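Local coordinates for protein ribosome-binding factor A (Thermus thermophilus, PDB 2DYJ) that assists the late maturation of the 30S ribosomal subunit, binding it as a monomer, and is required for efficient processing of 16S rRNA, at residues A[64-69]-A[83-88]; A[30-35]-A[48-53]. All blocks are in the same frame, centred on the assembly; numbering follows the deposited sequence.

Overall arrangement
Ribosome-binding factor A illustrates how contacts made in sequence order tie together a small KH domain. After helix 5-21 the chain enters strand 32-38 and returns along strand 44-50; interaction 2 joins the two chains at the open end of this hairpin, 30-35 with 48-53. Helices 55-64 and 66-74 follow, and interaction 1 closes the second loop by fixing the start of helix 66-74 to strand 84-89. The two loops lie one after the other, neither nesting nor crossing. They meet in the shared sheet, where strand 84-89 runs parallel to strand 44-50: Leu-88 O approaches Val-49 N at 2.9 Å, a probable hydrogen bond, and Leu-88 packs on Tyr-48.

Interaction 1. Residues A[64-69]-A[83-88]; sequences RAERRL and PRLEFL
The guanidinium of Arg-84 is met at its edge by Glu-66 OE2, which lies in its plane, and the CG methylene of Arg-67 touches the same rim near NH2. The grip is side-on. Arg-84 NH2 reaches Glu-66 OE2 at 2.8 Å in an almost straight bond (176°), while Arg-84 NE donates to Glu-66 OE1 at 2.9 Å, more bent and tilted out of the guanidinium plane. The carboxylate and guanidinium are twisted 42° against each other, so this paired salt bridge is not flat. Glu-66 OE1 also takes the backbone N-H of Leu-85, N to OE1 2.9 Å. It meets Leu-85 N with its anti lone pair and Arg-84 NE with its syn lone pair; three bonds thus restrain the carboxylate's rotation. Glu-66 gets there by a turn about its CB-CG bond (chi2 -93°), and Arg-84 folds back through two successive bends to meet it. The Phe-87 ring is approached obliquely by Leu-69 CD1, 3.8 Å from CZ, and by Glu-66 CG, while Leu-69 CB rests on Leu-85 CD1 at 3.8 Å. Arg-67 NE stands 4.6 Å from Arg-84 NH2, a like-charge approach that the carboxylate probably offsets. The polar grip lies beside this apolar patch of buried Leu-69 and Phe-87 and partly exposed Leu-85. Beyond it, Phe-87 packs on Leu-59 and Leu-62 of helix 55-64, and Leu-85 on Val-70 and Leu-45. Ala-65 separates helices 55-64 and 66-74, the helix-kink-helix element of the RbfA KH-type domain, which this contact ties to strand 84-89.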
ATOM      1  N   ARG A  64       2.621  -8.064  -6.915  1.00 14.44           N
ATOM      2  CA  ARG A  64       2.791  -9.501  -6.718  1.00 17.91           C
ATOM      3  C   ARG A  64       2.587  -9.863  -5.256  1.00 18.41           C
ATOM      4  O   ARG A  64       2.106 -10.960  -4.939  1.00 19.34           O
ATOM      5  CB  ARG A  64       4.179  -9.947  -7.165  1.00 21.22           C
ATOM      6  CG  ARG A  64       4.410 -11.442  -6.977  1.00 32.61           C
ATOM      7  CD  ARG A  64       5.782 -11.853  -7.435  1.00 41.13           C
ATOM      8  NE  ARG A  64       6.052 -13.255  -7.130  1.00 49.47           N
ATOM      9  CZ  ARG A  64       7.199 -13.869  -7.406  1.00 52.35           C
ATOM     10  NH1 ARG A  64       8.185 -13.202  -7.999  1.00 46.12           N
ATOM     11  NH2 ARG A  64       7.362 -15.146  -7.081  1.00 49.46           N
ATOM     12  N   ALA A  65       2.935  -8.929  -4.368  1.00 14.95           N
ATOM     13  CA  ALA A  65       2.811  -9.135  -2.932  1.00 16.42           C
ATOM     14  C   ALA A  65       1.451  -8.721  -2.396  1.00 17.04           C
ATOM     15  O   ALA A  65       1.240  -8.756  -1.189  1.00 13.79           O
ATOM     16  CB  ALA A  65       3.900  -8.327  -2.192  1.00 17.96           C
ATOM     17  N   GLU A  66       0.519  -8.356  -3.277  1.00 11.34           N
ATOM     18  CA  GLU A  66      -0.778  -7.844  -2.820  1.00 14.85           C
ATOM     19  C   GLU A  66      -1.526  -8.746  -1.859  1.00 15.15           C
ATOM     20  O   GLU A  66      -2.051  -8.276  -0.860  1.00 10.74           O
ATOM     21  CB  GLU A  66      -1.687  -7.481  -4.016  1.00 14.84           C
ATOM     22  CG  GLU A  66      -2.897  -6.588  -3.652  1.00 15.13           C
ATOM     23  CD  GLU A  66      -4.188  -7.353  -3.340  1.00 16.03           C
ATOM     24  OE1 GLU A  66      -5.179  -6.697  -2.949  1.00 16.95           O
ATOM     25  OE2 GLU A  66      -4.232  -8.592  -3.477  1.00 15.38           O
ATOM     26  N   ARG A  67      -1.577 -10.037  -2.137  1.00 18.61           N
ATOM     27  CA  ARG A  67      -2.312 -10.908  -1.231  1.00 17.33           C
ATOM     28  C   ARG A  67      -1.679 -11.023   0.143  1.00 16.58           C
ATOM     29  O   ARG A  67      -2.397 -10.989   1.144  1.00 19.16           O
ATOM     30  CB  ARG A  67      -2.533 -12.279  -1.870  1.00 15.11           C
ATOM     31  CG  ARG A  67      -3.502 -12.187  -3.039  1.00 24.29           C
ATOM     32  CD  ARG A  67      -4.071 -13.543  -3.388  1.00 29.21           C
ATOM     33  NE  ARG A  67      -5.217 -13.402  -4.274  1.00 32.02           N
ATOM     34  CZ  ARG A  67      -5.935 -14.420  -4.725  1.00 39.64           C
ATOM     35  NH1 ARG A  67      -5.620 -15.661  -4.366  1.00 33.34           N
ATOM     36  NH2 ARG A  67      -6.961 -14.196  -5.539  1.00 35.87           N
ATOM     37  N   ARG A  68      -0.347 -11.123   0.196  1.00 17.54           N
ATOM     38  CA  ARG A  68       0.371 -11.213   1.470  1.00 16.62           C
ATOM     39  C   ARG A  68       0.254  -9.895   2.229  1.00 17.14           C
ATOM     40  O   ARG A  68       0.187  -9.874   3.456  1.00 12.48           O
ATOM     41  CB  ARG A  68       1.860 -11.518   1.240  1.00 19.21           C
ATOM     42  CG  ARG A  68       2.122 -12.718   0.343  1.00 33.49           C
ATOM     43  CD  ARG A  68       3.494 -12.610  -0.337  1.00 42.05           C
ATOM     44  NE  ARG A  68       3.611 -13.540  -1.456  1.00 51.90           N
ATOM     45  CZ  ARG A  68       4.393 -13.353  -2.517  1.00 54.40           C
ATOM     46  NH1 ARG A  68       5.141 -12.256  -2.614  1.00 45.23           N
ATOM     47  NH2 ARG A  68       4.420 -14.265  -3.487  1.00 53.00           N
ATOM     48  N   LEU A  69       0.224  -8.778   1.510  1.00 12.52           N
ATOM     49  CA  LEU A  69       0.118  -7.489   2.185  1.00  9.49           C
ATOM     50  C   LEU A  69      -1.277  -7.282   2.753  1.00 12.00           C
ATOM     51  O   LEU A  69      -1.421  -6.730   3.853  1.00 11.85           O
ATOM     52  CB  LEU A  69       0.461  -6.335   1.228  1.00 10.10           C
ATOM     53  CG  LEU A  69       1.944  -6.155   0.905  1.00 12.05           C
ATOM     54  CD1 LEU A  69       2.130  -5.098  -0.201  1.00 10.08           C
ATOM     55  CD2 LEU A  69       2.680  -5.740   2.167  1.00 17.67           C
ATOM     56  N   PRO A  83      -9.637  -3.662   2.207  1.00 17.57           N
ATOM     57  CA  PRO A  83      -9.687  -3.287   0.792  1.00 15.78           C
ATOM     58  C   PRO A  83      -8.591  -4.003   0.027  1.00 16.81           C
ATOM     59  O   PRO A  83      -7.603  -4.466   0.620  1.00 15.08           O
ATOM     60  CB  PRO A  83      -9.451  -1.783   0.823  1.00 13.78           C
ATOM     61  CG  PRO A  83      -8.579  -1.595   2.016  1.00 21.99           C
ATOM     62  CD  PRO A  83      -9.167  -2.540   3.043  1.00 20.46           C
ATOM     63  N   ARG A  84      -8.761  -4.121  -1.284  1.00 11.53           N
ATOM     64  CA  ARG A  84      -7.719  -4.739  -2.086  1.00 15.09           C
ATOM     65  C   ARG A  84      -6.824  -3.566  -2.422  1.00 14.63           C
ATOM     66  O   ARG A  84      -7.271  -2.428  -2.356  1.00 14.95           O
ATOM     67  CB  ARG A  84      -8.289  -5.389  -3.348  1.00 12.74           C
ATOM     68  CG  ARG A  84      -9.301  -6.491  -3.034  1.00 15.35           C
ATOM     69  CD  ARG A  84      -8.860  -7.371  -1.851  1.00 11.03           C
ATOM     70  NE  ARG A  84      -7.582  -8.048  -2.081  1.00 10.84           N
ATOM     71  CZ  ARG A  84      -7.223  -9.165  -1.435  1.00 23.80           C
ATOM     72  NH1 ARG A  84      -8.048  -9.700  -0.541  1.00 18.82           N
ATOM     73  NH2 ARG A  84      -6.054  -9.752  -1.673  1.00 16.96           N
ATOM     74  N   LEU A  85      -5.569  -3.829  -2.776  1.00 13.88           N
ATOM     75  CA  LEU A  85      -4.615  -2.751  -3.029  1.00 11.23           C
ATOM     76  C   LEU A  85      -4.251  -2.508  -4.483  1.00 11.69           C
ATOM     77  O   LEU A  85      -4.025  -3.453  -5.230  1.00  9.35           O
ATOM     78  CB  LEU A  85      -3.328  -3.041  -2.265  1.00  9.61           C
ATOM     79  CG  LEU A  85      -3.604  -3.530  -0.829  1.00 15.22           C
ATOM     80  CD1 LEU A  85      -2.308  -4.055  -0.159  1.00 13.80           C
ATOM     81  CD2 LEU A  85      -4.175  -2.360  -0.031  1.00 11.19           C
ATOM     82  N   GLU A  86      -4.179  -1.231  -4.860  1.00 10.27           N
ATOM     83  CA  GLU A  86      -3.783  -0.847  -6.208  1.00 11.51           C
ATOM     84  C   GLU A  86      -2.529   0.003  -5.998  1.00 11.53           C
ATOM     85  O   GLU A  86      -2.562   0.955  -5.220  1.00 12.26           O
ATOM     86  CB  GLU A  86      -4.886  -0.014  -6.858  1.00 15.95           C
ATOM     87  CG  GLU A  86      -4.516   0.510  -8.228  1.00 17.15           C
ATOM     88  CD  GLU A  86      -5.499   1.549  -8.735  1.00 22.51           C
ATOM     89  OE1 GLU A  86      -6.195   2.172  -7.901  1.00 17.18           O
ATOM     90  OE2 GLU A  86      -5.555   1.756  -9.966  1.00 21.79           O
ATOM     91  N   PHE A  87      -1.427  -0.336  -6.669  1.00 10.41           N
ATOM     92  CA  PHE A  87      -0.198   0.422  -6.469  1.00 10.40           C
ATOM     93  C   PHE A  87       0.080   1.361  -7.626  1.00 12.69           C
ATOM     94  O   PHE A  87       0.101   0.943  -8.784  1.00 10.43           O
ATOM     95  CB  PHE A  87       0.953  -0.540  -6.262  1.00 12.75           C
ATOM     96  CG  PHE A  87       0.747  -1.432  -5.065  1.00  9.51           C
ATOM     97  CD1 PHE A  87       1.030  -0.970  -3.790  1.00  8.10           C
ATOM     98  CD2 PHE A  87       0.236  -2.724  -5.227  1.00 11.53           C
ATOM     99  CE1 PHE A  87       0.807  -1.793  -2.662  1.00 13.86           C
ATOM    100  CE2 PHE A  87       0.008  -3.557  -4.110  1.00  9.25           C
ATOM    101  CZ  PHE A  87       0.298  -3.082  -2.831  1.00 14.16           C
ATOM    102  N   LEU A  88       0.305   2.627  -7.287  1.00 12.06           N
ATOM    103  CA  LEU A  88       0.546   3.666  -8.287  1.00 10.70           C
ATOM    104  C   LEU A  88       1.779   4.499  -7.962  1.00 11.93           C
ATOM    105  O   LEU A  88       2.225   4.562  -6.822  1.00 13.26           O
ATOM    106  CB  LEU A  88      -0.673   4.604  -8.350  1.00 12.46           C
ATOM    107  CG  LEU A  88      -2.019   3.925  -8.672  1.00 13.78           C
ATOM    108  CD1 LEU A  88      -3.185   4.835  -8.337  1.00 22.60           C
ATOM    109  CD2 LEU A  88      -2.048   3.552 -10.151  1.00 24.16           C
TER

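Interaction 2. Residues A[30-35]-A[48-53]; sequences LLTVEA and YVEAFR
Leu-31 leans against Val-49 and the backbone of the returning chain along the whole length of its side chain. Leu-31 CB lies 3.9 Å from Glu-50 O; CG comes closer to that oxygen and also touches Val-49 CB. At the tip the branches divide: Leu-31 CD2 meets Val-49 CG1 at 4.0 Å, while Leu-31 CD1 meets Val-49 CB and CG2 and, at 4.2 Å, Ala-51 CB. With CG of Leu-31 anti to its N (chi1 177°), the fork is carried across Val-49 to the apolar side of the hairpin, where Ile-20 and Ala-58 of the overlying helices also touch it. Cut back to an alanine, this side chain would lose both methyl branches, which is likely to open a gap over Val-49 and deprive Ala-51 of one apolar contact. The same Glu-50 carbonyl takes two donors, Thr-32 N at 3.0 Å and a water that also donates to Leu-30 O, extending the pairing beyond the last strand bridge. Thr-32 O takes Glu-50 N in return, at 2.8 Å and in the carbonyl plane. Past the strand ends, at the open end, Leu-30 CD1 sits over the centre of one face of the Phe-52 ring, 3.8 Å from its centroid, a CH-pi contact. The opposite face carries Arg-53 NE. In the other direction, toward the turn, Tyr-48 O receives Glu-34 N at 2.8 Å and, weakly, Ala-35 N, and Tyr-48 N returns a bond to Ala-35 O. Two residues thus face one: a classic beta bulge, built into the antiparallel hairpin of a KH-type domain.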
ATOM      1  N   LEU A  30      14.465   0.946  -0.265  1.00 16.53           N
ATOM      2  CA  LEU A  30      14.314   2.394  -0.127  1.00 16.86           C
ATOM      3  C   LEU A  30      12.989   2.965  -0.612  1.00 20.06           C
ATOM      4  O   LEU A  30      12.822   4.189  -0.684  1.00 18.33           O
ATOM      5  CB  LEU A  30      15.454   3.128  -0.832  1.00 17.72           C
ATOM      6  CG  LEU A  30      16.845   2.783  -0.303  1.00 20.71           C
ATOM      7  CD1 LEU A  30      17.873   3.723  -0.946  1.00 19.67           C
ATOM      8  CD2 LEU A  30      16.858   2.916   1.219  1.00 22.15           C
ATOM      9  N   LEU A  31      12.049   2.096  -0.952  1.00 12.45           N
ATOM     10  CA  LEU A  31      10.741   2.571  -1.399  1.00 18.90           C
ATOM     11  C   LEU A  31       9.971   3.144  -0.221  1.00 22.63           C
ATOM     12  O   LEU A  31      10.032   2.602   0.891  1.00 23.37           O
ATOM     13  CB  LEU A  31       9.913   1.426  -1.994  1.00 18.29           C
ATOM     14  CG  LEU A  31       8.500   1.834  -2.422  1.00 22.68           C
ATOM     15  CD1 LEU A  31       8.180   1.200  -3.761  1.00 20.66           C
ATOM     16  CD2 LEU A  31       7.473   1.448  -1.356  1.00 15.83           C
ATOM     17  N   THR A  32       9.235   4.225  -0.466  1.00 17.01           N
ATOM     18  CA  THR A  32       8.407   4.832   0.570  1.00 18.27           C
ATOM     19  C   THR A  32       6.969   5.029   0.091  1.00 16.31           C
ATOM     20  O   THR A  32       6.695   5.176  -1.106  1.00 14.65           O
ATOM     21  CB  THR A  32       8.954   6.199   1.036  1.00 19.94           C
ATOM     22  OG1 THR A  32       9.033   7.086  -0.083  1.00 20.85           O
ATOM     23  CG2 THR A  32      10.327   6.039   1.683  1.00 23.52           C
ATOM     24  N   VAL A  33       6.044   5.031   1.035  1.00 16.95           N
ATOM     25  CA  VAL A  33       4.647   5.234   0.710  1.00 14.30           C
ATOM     26  C   VAL A  33       4.331   6.711   0.915  1.00 19.76           C
ATOM     27  O   VAL A  33       4.456   7.233   2.017  1.00 24.17           O
ATOM     28  CB  VAL A  33       3.761   4.373   1.612  1.00 17.51           C
ATOM     29  CG1 VAL A  33       2.294   4.658   1.315  1.00 17.40           C
ATOM     30  CG2 VAL A  33       4.089   2.895   1.382  1.00 17.15           C
ATOM     31  N   GLU A  34       3.930   7.390  -0.149  1.00 20.60           N
ATOM     32  CA  GLU A  34       3.646   8.816  -0.038  1.00 24.47           C
ATOM     33  C   GLU A  34       2.221   9.099   0.408  1.00 23.02           C
ATOM     34  O   GLU A  34       1.959  10.098   1.082  1.00 24.08           O
ATOM     35  CB  GLU A  34       3.890   9.527  -1.373  1.00 26.54           C
ATOM     36  CG  GLU A  34       3.502  11.011  -1.322  1.00 42.91           C
ATOM     37  CD  GLU A  34       2.926  11.516  -2.627  1.00 46.16           C
ATOM     38  OE1 GLU A  34       2.323  12.611  -2.626  1.00 47.56           O
ATOM     39  OE2 GLU A  34       3.077  10.821  -3.653  1.00 52.62           O
ATOM     40  N   ALA A  35       1.291   8.232   0.036  1.00 19.26           N
ATOM     41  CA  ALA A  35      -0.095   8.468   0.418  1.00 17.12           C
ATOM     42  C   ALA A  35      -0.959   7.289   0.011  1.00 16.92           C
ATOM     43  O   ALA A  35      -0.513   6.425  -0.730  1.00 15.48           O
ATOM     44  CB  ALA A  35      -0.591   9.736  -0.270  1.00 22.43           C
ATOM     45  N   TYR A  48       0.071   5.140  -3.181  1.00 16.57           N
ATOM     46  CA  TYR A  48       1.016   5.903  -4.003  1.00 15.16           C
ATOM     47  C   TYR A  48       2.422   5.798  -3.422  1.00 14.35           C
ATOM     48  O   TYR A  48       2.665   6.174  -2.281  1.00 14.92           O
ATOM     49  CB  TYR A  48       0.541   7.353  -4.064  1.00 13.14           C
ATOM     50  CG  TYR A  48      -0.870   7.478  -4.607  1.00 14.08           C
ATOM     51  CD1 TYR A  48      -1.119   7.532  -5.981  1.00 11.25           C
ATOM     52  CD2 TYR A  48      -1.966   7.454  -3.746  1.00 12.47           C
ATOM     53  CE1 TYR A  48      -2.432   7.547  -6.474  1.00 15.83           C
ATOM     54  CE2 TYR A  48      -3.273   7.473  -4.230  1.00 12.99           C
ATOM     55  CZ  TYR A  48      -3.500   7.517  -5.587  1.00 16.83           C
ATOM     56  OH  TYR A  48      -4.800   7.531  -6.037  1.00 16.37           O
ATOM     57  N   VAL A  49       3.356   5.294  -4.221  1.00 13.04           N
ATOM     58  CA  VAL A  49       4.703   5.076  -3.719  1.00 13.20           C
ATOM     59  C   VAL A  49       5.834   5.761  -4.471  1.00 17.36           C
ATOM     60  O   VAL A  49       5.720   6.046  -5.666  1.00 17.03           O
ATOM     61  CB  VAL A  49       5.010   3.566  -3.704  1.00 18.00           C
ATOM     62  CG1 VAL A  49       4.021   2.852  -2.817  1.00 15.04           C
ATOM     63  CG2 VAL A  49       4.927   2.999  -5.132  1.00 13.86           C
ATOM     64  N   GLU A  50       6.927   6.008  -3.753  1.00 17.81           N
ATOM     65  CA  GLU A  50       8.124   6.604  -4.353  1.00 19.78           C
ATOM     66  C   GLU A  50       9.200   5.513  -4.378  1.00 15.83           C
ATOM     67  O   GLU A  50       9.690   5.084  -3.329  1.00 14.34           O
ATOM     68  CB  GLU A  50       8.634   7.797  -3.531  1.00 17.11           C
ATOM     69  CG  GLU A  50      10.022   8.315  -4.013  1.00 22.17           C
ATOM     70  CD  GLU A  50      10.674   9.339  -3.074  1.00 29.35           C
ATOM     71  OE1 GLU A  50      10.262   9.432  -1.902  1.00 32.03           O
ATOM     72  OE2 GLU A  50      11.619  10.046  -3.502  1.00 31.10           O
ATOM     73  N   ALA A  51       9.552   5.047  -5.569  1.00 16.01           N
ATOM     74  CA  ALA A  51      10.571   4.012  -5.691  1.00 18.47           C
ATOM     75  C   ALA A  51      11.933   4.655  -5.839  1.00 22.51           C
ATOM     76  O   ALA A  51      12.063   5.752  -6.379  1.00 21.29           O
ATOM     77  CB  ALA A  51      10.290   3.116  -6.901  1.00 17.62           C
ATOM     78  N   PHE A  52      12.952   3.962  -5.352  1.00 20.35           N
ATOM     79  CA  PHE A  52      14.314   4.454  -5.448  1.00 22.48           C
ATOM     80  C   PHE A  52      14.777   4.370  -6.913  1.00 28.13           C
ATOM     81  O   PHE A  52      15.231   5.364  -7.500  1.00 29.22           O
ATOM     82  CB  PHE A  52      15.218   3.617  -4.550  1.00 21.04           C
ATOM     83  CG  PHE A  52      16.666   3.979  -4.649  1.00 29.51           C
ATOM     84  CD1 PHE A  52      17.078   5.300  -4.508  1.00 32.27           C
ATOM     85  CD2 PHE A  52      17.622   2.999  -4.882  1.00 25.74           C
ATOM     86  CE1 PHE A  52      18.429   5.638  -4.600  1.00 29.83           C
ATOM     87  CE2 PHE A  52      18.970   3.328  -4.976  1.00 28.66           C
ATOM     88  CZ  PHE A  52      19.371   4.650  -4.835  1.00 29.23           C
ATOM     89  N   ARG A  53      14.649   3.180  -7.489  1.00 24.73           N
ATOM     90  CA  ARG A  53      15.025   2.916  -8.874  1.00 35.19           C
ATOM     91  C   ARG A  53      13.938   2.065  -9.535  1.00 34.67           C
ATOM     92  O   ARG A  53      13.087   1.505  -8.849  1.00 41.89           O
ATOM     93  CB  ARG A  53      16.355   2.154  -8.918  1.00 39.73           C
ATOM     94  CG  ARG A  53      17.535   2.916  -8.336  1.00 44.95           C
ATOM     95  CD  ARG A  53      18.024   4.003  -9.274  1.00 46.92           C
ATOM     96  NE  ARG A  53      19.027   4.851  -8.637  1.00 55.31           N
ATOM     97  CZ  ARG A  53      20.168   4.409  -8.118  1.00 54.81           C
ATOM     98  NH1 ARG A  53      20.468   3.115  -8.155  1.00 55.49           N
ATOM     99  NH2 ARG A  53      21.013   5.264  -7.558  1.00 54.46           N
TER
HETATM  100  O   HOH W   1      11.821   6.255  -2.274  1.00 32.30           O